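Local atomic coordinates of betaine aldehyde dehydrogenase (Staphylococcus aureus subsp. aureus COL, PDB entry 4QTO), a protein that catalyses the NAD-dependent oxidation of betaine aldehyde to glycine betaine as a member of the aldehyde dehydrogenase family. Residues 66-71 with 237-242; 175-180 with 202-207; 212-217 with 230-235. All coordinates share one frame; numbering follows the deposited sequence.

The three contacts lie in the Rossmann-type part of the subunit. Contacts 2 and 3 meet in one sheet, where strands 200-204 and 230-232 are neighbours, and their centres are about 8 Å apart: contact 2 pairs 200-204 with 162-177, and contact 3 packs helix 211-223 on 230-232. Met-203 N lies 2.9 Å from Asn-231 O, a probable hydrogen bond between these strands. Contact 1 closes a chain loop enclosing both others, and Gly-67 N reaches Leu-234 O of contact 3 at 2.7 Å. Its Val-240 CG2 packs 3.4 Å from Lys-204 CD of contact 2. The PEG molecule of the active site lies about 3 Å from the side chain of Pro-179 and about 7 Å from that of Ile-214.

Contact 1: 66-71 with 237-242; sequences EGTKED and GSEVGD
Val-240 sets its CG1 methyl against the backbone of Thr-68, 3.6 Å from Thr-68 O, where the chain of 66-71 turns into helix 69-85. This is the compact side: Lys-69 and Val-240 bring their CA atoms to 4.7 Å, and the aliphatic CB of Lys-69 rests on the carbonyl of Glu-239. A small branched apolar residue suits such a close backbone approach, while the long Lys-69 chain can lead away to a salt bridge with Glu-70.

The other side is wet. Glu-239 runs its extended chain past Gly-67, and in the conformer described a water joins Gly-67 O to Glu-239 OE1, 2.7 Å from each. A second water links Glu-239 OE1 with Glu-66 OE2. Glu-239 is modelled in two conformers, so these bridges may not be present all the time. The two carboxylates are like charges, and the salt bridge of Glu-66 to Arg-50 probably eases their proximity.

Beside the interface, Thr-68 N donates to Asp-71 OD2 at 3.1 Å, nearly straight at 172°, and Asp-71 N returns a bond to Thr-68 OG1 at 3.2 Å: the reciprocal pair of a helix N-terminal capping box.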
loop_
_atom_site.group_PDB
_atom_site.type_symbol
_atom_site.label_atom_id
_atom_site.label_comp_id
_atom_site.label_asym_id
_atom_site.label_seq_id
_atom_site.Cartn_x
_atom_site.Cartn_y
_atom_site.Cartn_z
ATOM N N GLU A 66 -42.422 16.024 -1.363
ATOM C CA GLU A 66 -42.447 14.604 -0.927
ATOM C C GLU A 66 -42.530 13.814 -2.262
ATOM O O GLU A 66 -43.610 13.646 -2.859
ATOM C CB GLU A 66 -43.648 14.343 -0.060
ATOM C CG GLU A 66 -43.801 12.903 0.417
ATOM C CD GLU A 66 -42.963 12.569 1.641
ATOM O OE1 GLU A 66 -42.155 13.382 2.124
ATOM O OE2 GLU A 66 -43.235 11.476 2.199
ATOM N N GLY A 67 -41.369 13.390 -2.732
ATOM C CA GLY A 67 -41.222 12.752 -4.034
ATOM C C GLY A 67 -41.866 11.389 -4.193
ATOM O O GLY A 67 -42.173 10.714 -3.206
ATOM N N THR A 68 -42.050 11.000 -5.451
ATOM C CA THR A 68 -42.639 9.726 -5.778
ATOM C C THR A 68 -41.596 8.704 -6.232
ATOM O O THR A 68 -40.436 9.023 -6.543
ATOM C CB THR A 68 -43.655 9.859 -6.917
ATOM O OG1 THR A 68 -42.980 10.200 -8.138
ATOM C CG2 THR A 68 -44.682 10.912 -6.595
ATOM N N LYS A 69 -42.020 7.448 -6.319
ATOM C CA LYS A 69 -41.087 6.419 -6.763
ATOM C C LYS A 69 -40.673 6.670 -8.214
ATOM O O LYS A 69 -39.547 6.305 -8.601
ATOM C CB LYS A 69 -41.674 5.019 -6.570
ATOM C CG LYS A 69 -42.808 4.664 -7.467
ATOM C CD LYS A 69 -43.276 3.243 -7.105
ATOM C CE LYS A 69 -44.341 2.718 -8.058
ATOM N NZ LYS A 69 -45.567 3.556 -8.080
ATOM N N GLU A 70 -41.511 7.341 -9.003
ATOM C CA GLU A 70 -41.158 7.681 -10.375
ATOM C C GLU A 70 -40.077 8.757 -10.395
ATOM O O GLU A 70 -39.237 8.778 -11.290
ATOM C CB GLU A 70 -42.359 8.100 -11.204
ATOM C CG GLU A 70 -43.339 6.957 -11.504
ATOM C CD GLU A 70 -44.181 6.532 -10.315
ATOM O OE1 GLU A 70 -44.476 7.361 -9.418
ATOM O OE2 GLU A 70 -44.594 5.353 -10.289
ATOM N N ASP A 71 -40.137 9.695 -9.441
ATOM C CA ASP A 71 -39.073 10.724 -9.332
ATOM C C ASP A 71 -37.723 10.008 -9.021
ATOM O O ASP A 71 -36.677 10.318 -9.628
ATOM C CB ASP A 71 -39.379 11.716 -8.208
ATOM C CG ASP A 71 -40.543 12.658 -8.521
ATOM O OD1 ASP A 71 -40.746 12.999 -9.702
ATOM O OD2 ASP A 71 -41.221 13.092 -7.551
ATOM N N GLY A 237 -39.101 6.832 3.142
ATOM C CA GLY A 237 -38.391 5.624 2.787
ATOM C C GLY A 237 -39.425 4.590 2.341
ATOM O O GLY A 237 -39.185 3.812 1.423
ATOM N N SER A 238 -40.606 4.610 2.959
ATOM C CA SER A 238 -41.670 3.675 2.601
ATOM C C SER A 238 -42.208 3.832 1.162
ATOM O O SER A 238 -42.801 2.881 0.630
ATOM C CB SER A 238 -42.837 3.787 3.599
ATOM O OG SER A 238 -43.453 5.065 3.513
ATOM N N GLU A 239 -41.994 5.009 0.557
ATOM C CA GLU A 239 -42.439 5.305 -0.801
ATOM C C GLU A 239 -41.340 5.133 -1.867
ATOM O O GLU A 239 -41.564 4.557 -2.932
ATOM C CB GLU A 239 -43.052 6.721 -0.872
ATOM C CG GLU A 239 -43.711 7.051 -2.229
ATOM C CD GLU A 239 -44.635 8.280 -2.223
ATOM O OE1 GLU A 239 -44.685 8.970 -1.188
ATOM O OE2 GLU A 239 -45.343 8.553 -3.238
ATOM N N VAL A 240 -40.139 5.601 -1.586
ATOM C CA VAL A 240 -39.082 5.543 -2.602
ATOM C C VAL A 240 -37.905 4.615 -2.285
ATOM O O VAL A 240 -36.994 4.425 -3.119
ATOM C CB VAL A 240 -38.570 6.966 -2.889
ATOM C CG1 VAL A 240 -39.750 7.880 -3.217
ATOM C CG2 VAL A 240 -37.759 7.530 -1.741
ATOM N N GLY A 241 -37.889 4.069 -1.081
ATOM C CA GLY A 241 -36.743 3.272 -0.639
ATOM C C GLY A 241 -36.551 2.014 -1.443
ATOM O O GLY A 241 -35.399 1.637 -1.750
ATOM N N ASP A 242 -37.657 1.368 -1.815
ATOM C CA ASP A 242 -37.566 0.165 -2.620
ATOM C C ASP A 242 -36.944 0.416 -3.981
ATOM O O ASP A 242 -36.171 -0.415 -4.484
ATOM C CB ASP A 242 -38.917 -0.523 -2.764
ATOM C CG ASP A 242 -39.345 -1.254 -1.494
ATOM O OD1 ASP A 242 -38.517 -1.435 -0.560
ATOM O OD2 ASP A 242 -40.521 -1.653 -1.448
HETATM O O HOH W 1 -45.498 11.434 -2.547
HETATM O O HOH W 2 -45.392 9.954 1.651
HETATM O O HOH W 3 -42.317 10.075 -0.609
#

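Contact 2: 175-180 with 202-207; sequences TQITPW and VMKPSE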
loop_
_atom_site.group_PDB
_atom_site.type_symbol
_atom_site.label_atom_id
_atom_site.label_comp_id
_atom_site.label_asym_id
_atom_site.label_seq_id
_atom_site.Cartn_x
_atom_site.Cartn_y
_atom_site.Cartn_z
ATOM N N THR A 175 -26.695 4.791 -4.752
ATOM C CA THR A 175 -27.831 5.360 -4.019
ATOM C C THR A 175 -27.363 5.477 -2.560
ATOM O O THR A 175 -26.656 4.604 -2.020
ATOM C CB THR A 175 -29.132 4.611 -4.184
ATOM O OG1 THR A 175 -28.950 3.266 -3.795
ATOM C CG2 THR A 175 -29.607 4.706 -5.632
ATOM N N GLN A 176 -27.753 6.573 -1.922
ATOM C CA GLN A 176 -27.243 6.933 -0.614
ATOM C C GLN A 176 -28.421 7.373 0.249
ATOM O O GLN A 176 -29.128 8.310 -0.122
ATOM C CB GLN A 176 -26.205 8.044 -0.747
ATOM C CG GLN A 176 -25.003 7.638 -1.604
ATOM C CD GLN A 176 -24.036 8.759 -1.893
ATOM O OE1 GLN A 176 -24.417 9.905 -2.060
ATOM N NE2 GLN A 176 -22.761 8.403 -1.977
ATOM N N ILE A 177 -28.605 6.716 1.382
ATOM C CA ILE A 177 -29.771 6.970 2.280
ATOM C C ILE A 177 -29.206 7.259 3.656
ATOM O O ILE A 177 -28.467 6.450 4.217
ATOM C CB ILE A 177 -30.722 5.763 2.295
ATOM C CG1 ILE A 177 -31.274 5.528 0.883
ATOM C CG2 ILE A 177 -31.821 5.982 3.302
ATOM C CD1 ILE A 177 -31.997 4.200 0.719
ATOM N N THR A 178 -29.483 8.465 4.165
ATOM C CA THR A 178 -28.907 8.945 5.401
ATOM C C THR A 178 -29.922 9.078 6.544
ATOM O O THR A 178 -31.144 9.149 6.310
ATOM C CB THR A 178 -28.207 10.297 5.151
ATOM O OG1 THR A 178 -29.107 11.140 4.428
ATOM C CG2 THR A 178 -26.979 10.114 4.295
ATOM N N PRO A 179 -29.425 9.107 7.789
ATOM C CA PRO A 179 -30.285 9.124 8.990
ATOM C C PRO A 179 -30.582 10.516 9.509
ATOM O O PRO A 179 -29.992 11.519 9.066
ATOM C CB PRO A 179 -29.421 8.363 10.005
ATOM C CG PRO A 179 -28.088 8.843 9.690
ATOM C CD PRO A 179 -28.016 8.956 8.190
ATOM N N TRP A 180 -31.486 10.577 10.470
ATOM C CA TRP A 180 -31.886 11.831 11.035
ATOM C C TRP A 180 -31.027 12.407 12.141
ATOM O O TRP A 180 -31.183 13.574 12.487
ATOM C CB TRP A 180 -33.341 11.734 11.552
ATOM C CG TRP A 180 -33.617 10.569 12.452
ATOM C CD1 TRP A 180 -34.241 9.399 12.120
ATOM C CD2 TRP A 180 -33.270 10.454 13.845
ATOM N NE1 TRP A 180 -34.317 8.559 13.217
ATOM C CE2 TRP A 180 -33.732 9.193 14.287
ATOM C CE3 TRP A 180 -32.640 11.298 14.756
ATOM C CZ2 TRP A 180 -33.592 8.773 15.593
ATOM C CZ3 TRP A 180 -32.500 10.867 16.066
ATOM C CH2 TRP A 180 -32.960 9.614 16.460
ATOM N N VAL A 202 -27.346 9.342 -6.164
ATOM C CA VAL A 202 -28.716 9.746 -5.828
ATOM C C VAL A 202 -28.832 9.618 -4.323
ATOM O O VAL A 202 -28.725 8.504 -3.770
ATOM C CB VAL A 202 -29.799 8.897 -6.517
ATOM C CG1 VAL A 202 -31.198 9.441 -6.163
ATOM C CG2 VAL A 202 -29.628 8.861 -8.023
ATOM N N MET A 203 -29.061 10.739 -3.642
ATOM C CA MET A 203 -29.160 10.758 -2.189
ATOM C C MET A 203 -30.543 11.081 -1.713
ATOM O O MET A 203 -31.235 11.908 -2.330
ATOM C CB MET A 203 -28.203 11.811 -1.612
ATOM C CG MET A 203 -28.335 11.973 -0.107
ATOM S SD MET A 203 -26.981 12.851 0.722
ATOM C CE MET A 203 -25.742 11.570 0.683
ATOM N N LYS A 204 -30.969 10.410 -0.638
ATOM C CA LYS A 204 -32.254 10.694 0.003
ATOM C C LYS A 204 -32.013 10.820 1.487
ATOM O O LYS A 204 -31.669 9.833 2.137
ATOM C CB LYS A 204 -33.303 9.608 -0.243
ATOM C CG LYS A 204 -34.690 9.992 0.308
ATOM C CD LYS A 204 -35.574 8.797 0.559
ATOM C CE LYS A 204 -35.377 8.228 1.948
ATOM N NZ LYS A 204 -35.887 9.132 3.037
ATOM N N PRO A 205 -32.175 12.033 2.044
ATOM C CA PRO A 205 -32.011 12.197 3.497
ATOM C C PRO A 205 -33.239 11.702 4.237
ATOM O O PRO A 205 -34.278 11.405 3.614
ATOM C CB PRO A 205 -31.846 13.706 3.658
ATOM C CG PRO A 205 -32.675 14.269 2.535
ATOM C CD PRO A 205 -32.518 13.308 1.391
ATOM N N SER A 206 -33.140 11.601 5.559
ATOM C CA SER A 206 -34.259 11.189 6.364
ATOM C C SER A 206 -35.414 12.136 6.077
ATOM O O SER A 206 -35.223 13.360 5.987
ATOM C CB SER A 206 -33.928 11.254 7.842
ATOM O OG SER A 206 -35.099 10.924 8.591
ATOM N N GLU A 207 -36.612 11.586 5.959
ATOM C CA GLU A 207 -37.779 12.378 5.616
ATOM C C GLU A 207 -38.034 13.478 6.632
ATOM O O GLU A 207 -38.575 14.510 6.293
ATOM C CB GLU A 207 -39.022 11.476 5.427
ATOM C CG GLU A 207 -39.481 10.742 6.655
ATOM C CD GLU A 207 -38.750 9.445 6.914
ATOM O OE1 GLU A 207 -37.733 9.119 6.229
ATOM O OE2 GLU A 207 -39.222 8.741 7.833
HETATM O O HOH W 4 -33.057 8.596 4.392
HETATM O O HOH W 5 -30.852 12.797 6.850
#
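Met-203 reaches Gln-176 by a bend at the end of its chain: CG and SD continue outward in extended fashion, and chi3 of -75° then turns the CE methyl toward the side chains of the neighbouring strand. There CE sits 3.5 Å from Gln-176 OE1, and it also touches Gln-176 CB. Gln-176 holds CG beside its own backbone N (chi1 -60°), and its extended chain runs obliquely to the methionine. The flexible, unbranched Met suits this place because its tip can fill in beside both Gln-176 and, at about a right angle, the CG2 of Thr-178. Gln-176 NE2 is bonded to Tyr-500 OH, whereas the buried OE1 has no polar partner in the model.

The backbones beneath run parallel, 4.7 Å apart at closest approach. Gln-176 grips the adjacent strand through both its N and its O: N donates to Val-202 O at 2.8 Å, and O receives Lys-204 N at 2.8 Å, almost in line with the carbonyl. Thr-178 N continues the ladder to Lys-204 O at 3.3 Å. Helix 183-197 connects the two strands, making the beta-alpha-beta crossover of a Rossmann fold. It covers the face bearing Gln-176 and Met-203, while helix 237-246 covers that of Thr-175, Ile-177, Val-202 and Lys-204.

Past the strand ends the chains still run side by side, but waters join their backbones in place of direct bonds. One water donates to both Thr-178 O and Lys-204 O; another accepts from Ser-206 N at 2.9 Å and donates to Pro-179 O. Lys-204 curls its long chain so that NZ bonds Pro-205 O at 2.8 Å, from above the carbonyl plane, and also Gly-235 O. Small Ser-206 fits against Trp-180, its OG lying at the indole edge, 3.5 Å from Trp-180 CB.

Contact 3: 212-217 with 230-235; sequences TTIRVF and INLILG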
loop_
_atom_site.group_PDB
_atom_site.type_symbol
_atom_site.label_atom_id
_atom_site.label_comp_id
_atom_site.label_asym_id
_atom_site.label_seq_id
_atom_site.Cartn_x
_atom_site.Cartn_y
_atom_site.Cartn_z
ATOM N N THR A 212 -30.309 20.628 6.013
ATOM C CA THR A 212 -28.916 20.843 5.647
ATOM C C THR A 212 -28.526 20.073 4.376
ATOM O O THR A 212 -27.576 20.458 3.686
ATOM C CB THR A 212 -27.961 20.492 6.795
ATOM O OG1 THR A 212 -28.242 19.150 7.211
ATOM C CG2 THR A 212 -28.071 21.482 7.931
ATOM N N THR A 213 -29.232 18.984 4.060
ATOM C CA THR A 213 -28.941 18.213 2.844
ATOM C C THR A 213 -29.365 19.019 1.591
ATOM O O THR A 213 -28.661 19.077 0.581
ATOM C CB THR A 213 -29.526 16.795 2.905
ATOM O OG1 THR A 213 -29.047 16.128 4.095
ATOM C CG2 THR A 213 -29.130 15.990 1.685
ATOM N N ILE A 214 -30.533 19.641 1.667
ATOM C CA ILE A 214 -30.958 20.539 0.602
ATOM C C ILE A 214 -29.888 21.627 0.461
ATOM O O ILE A 214 -29.455 21.943 -0.654
ATOM C CB ILE A 214 -32.330 21.171 0.938
ATOM C CG1 ILE A 214 -33.444 20.120 0.876
ATOM C CG2 ILE A 214 -32.633 22.303 -0.043
ATOM C CD1 ILE A 214 -34.758 20.602 1.468
ATOM N N ARG A 215 -29.436 22.206 1.584
ATOM C CA ARG A 215 -28.438 23.302 1.498
ATOM C C ARG A 215 -27.149 22.836 0.854
ATOM O O ARG A 215 -26.598 23.557 -0.001
ATOM C CB ARG A 215 -28.181 23.928 2.873
ATOM C CG ARG A 215 -27.279 25.142 2.842
ATOM C CD ARG A 215 -27.926 26.305 2.110
ATOM N NE ARG A 215 -27.023 27.479 2.123
ATOM C CZ ARG A 215 -26.531 28.080 1.049
ATOM N NH1 ARG A 215 -26.917 27.747 -0.185
ATOM N NH2 ARG A 215 -25.687 29.093 1.207
ATOM N N VAL A 216 -26.656 21.649 1.223
ATOM C CA VAL A 216 -25.391 21.185 0.637
ATOM C C VAL A 216 -25.560 20.938 -0.876
ATOM O O VAL A 216 -24.608 21.157 -1.636
ATOM C CB VAL A 216 -24.749 19.996 1.383
ATOM C CG1 VAL A 216 -25.421 18.683 1.028
ATOM C CG2 VAL A 216 -23.293 19.953 1.044
ATOM N N PHE A 217 -26.742 20.476 -1.319
ATOM C CA PHE A 217 -26.990 20.334 -2.754
ATOM C C PHE A 217 -26.932 21.701 -3.453
ATOM O O PHE A 217 -26.398 21.805 -4.561
ATOM C CB PHE A 217 -28.250 19.564 -3.073
ATOM C CG PHE A 217 -28.002 18.095 -3.199
ATOM C CD1 PHE A 217 -27.806 17.315 -2.074
ATOM C CD2 PHE A 217 -27.917 17.525 -4.451
ATOM C CE1 PHE A 217 -27.515 15.965 -2.206
ATOM C CE2 PHE A 217 -27.661 16.166 -4.590
ATOM C CZ PHE A 217 -27.455 15.397 -3.480
ATOM N N ILE A 230 -25.130 14.408 -9.635
ATOM C CA ILE A 230 -25.681 14.484 -8.284
ATOM C C ILE A 230 -27.191 14.663 -8.369
ATOM O O ILE A 230 -27.705 15.405 -9.217
ATOM C CB ILE A 230 -25.034 15.589 -7.420
ATOM C CG1 ILE A 230 -25.265 16.990 -7.996
ATOM C CG2 ILE A 230 -23.558 15.300 -7.250
ATOM C CD1 ILE A 230 -24.739 18.111 -7.116
ATOM N N ASN A 231 -27.925 13.955 -7.517
ATOM C CA ASN A 231 -29.364 14.057 -7.474
ATOM C C ASN A 231 -29.825 13.884 -6.022
ATOM O O ASN A 231 -29.236 13.083 -5.254
ATOM C CB ASN A 231 -30.047 12.978 -8.317
ATOM C CG ASN A 231 -29.519 12.895 -9.740
ATOM O OD1 ASN A 231 -30.082 13.496 -10.666
ATOM N ND2 ASN A 231 -28.422 12.182 -9.915
ATOM N N LEU A 232 -30.858 14.623 -5.667
ATOM C CA LEU A 232 -31.451 14.629 -4.342
ATOM C C LEU A 232 -32.935 14.311 -4.443
ATOM O O LEU A 232 -33.700 15.044 -5.094
ATOM C CB LEU A 232 -31.264 16.028 -3.704
ATOM C CG LEU A 232 -31.978 16.313 -2.376
ATOM C CD1 LEU A 232 -31.491 15.402 -1.279
ATOM C CD2 LEU A 232 -31.825 17.780 -1.948
ATOM N N ILE A 233 -33.340 13.232 -3.792
ATOM C CA ILE A 233 -34.739 12.847 -3.677
ATOM C C ILE A 233 -35.159 13.147 -2.252
ATOM O O ILE A 233 -34.383 12.921 -1.310
ATOM C CB ILE A 233 -34.895 11.347 -3.965
ATOM C CG1 ILE A 233 -34.601 11.060 -5.436
ATOM C CG2 ILE A 233 -36.291 10.848 -3.599
ATOM C CD1 ILE A 233 -35.512 11.710 -6.431
ATOM N N LEU A 234 -36.386 13.616 -2.071
ATOM C CA LEU A 234 -36.888 13.924 -0.759
ATOM C C LEU A 234 -38.141 13.095 -0.541
ATOM O O LEU A 234 -39.037 13.098 -1.388
ATOM C CB LEU A 234 -37.238 15.396 -0.628
ATOM C CG LEU A 234 -36.100 16.408 -0.811
ATOM C CD1 LEU A 234 -36.615 17.837 -0.821
ATOM C CD2 LEU A 234 -35.029 16.258 0.249
ATOM N N GLY A 235 -38.205 12.428 0.574
ATOM C CA GLY A 235 -39.432 11.703 0.859
ATOM C C GLY A 235 -39.309 10.510 1.744
ATOM O O GLY A 235 -38.244 10.172 2.184
#
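Phe-217 and Leu-232 mark the nearest backbone approach, with CA atoms 7.4 Å apart, between a helical segment and a weakly bonded strand that run roughly antiparallel. Their axes come within 9.7 Å at an angle of 151°, a spacing that side chains from both partners must fill. This is the returning half of a beta-alpha-beta unit of the Rossmann fold: strand 200-204 leads into helix 211-223, which comes back along the sheet to strand 230-232, the neighbour of 200-204.

Successive residues of an extended chain alternate between faces, and here Ile-230, Leu-232 and Leu-234 direct apolar side chains to the helix. Asn-231 turns the other way, where its amide is bonded to Asp-38 N, Gly-228 O and Leu-201 O. On the helix, Thr-213, Ile-214 and Phe-217 share the inner side, and Met-203 of the adjoining strand also touches Thr-213 and Phe-217.

The wide flat ring of Phe-217 bridges the gap to the sheet. Its CE2 meets Ile-230 CB at 3.9 Å, and its CZ approaches Asn-231 O at 3.4 Å. Leu-232 carries CG anti to its backbone N (chi1 172°), which carries the branch toward the helix, where its methyls part: CD1 meets Thr-213 CG2 at 3.8 Å, and CD2 packs across Ile-214 CG1 at 4.0 Å. Further along, the tips of Ile-214 and Leu-234 meet, CD1 to CD1. Nearer its backbone, Leu-232 CB forms a CH-pi contact over the face of Phe-217, 3.6 Å from the ring centroid and only 8° off its normal.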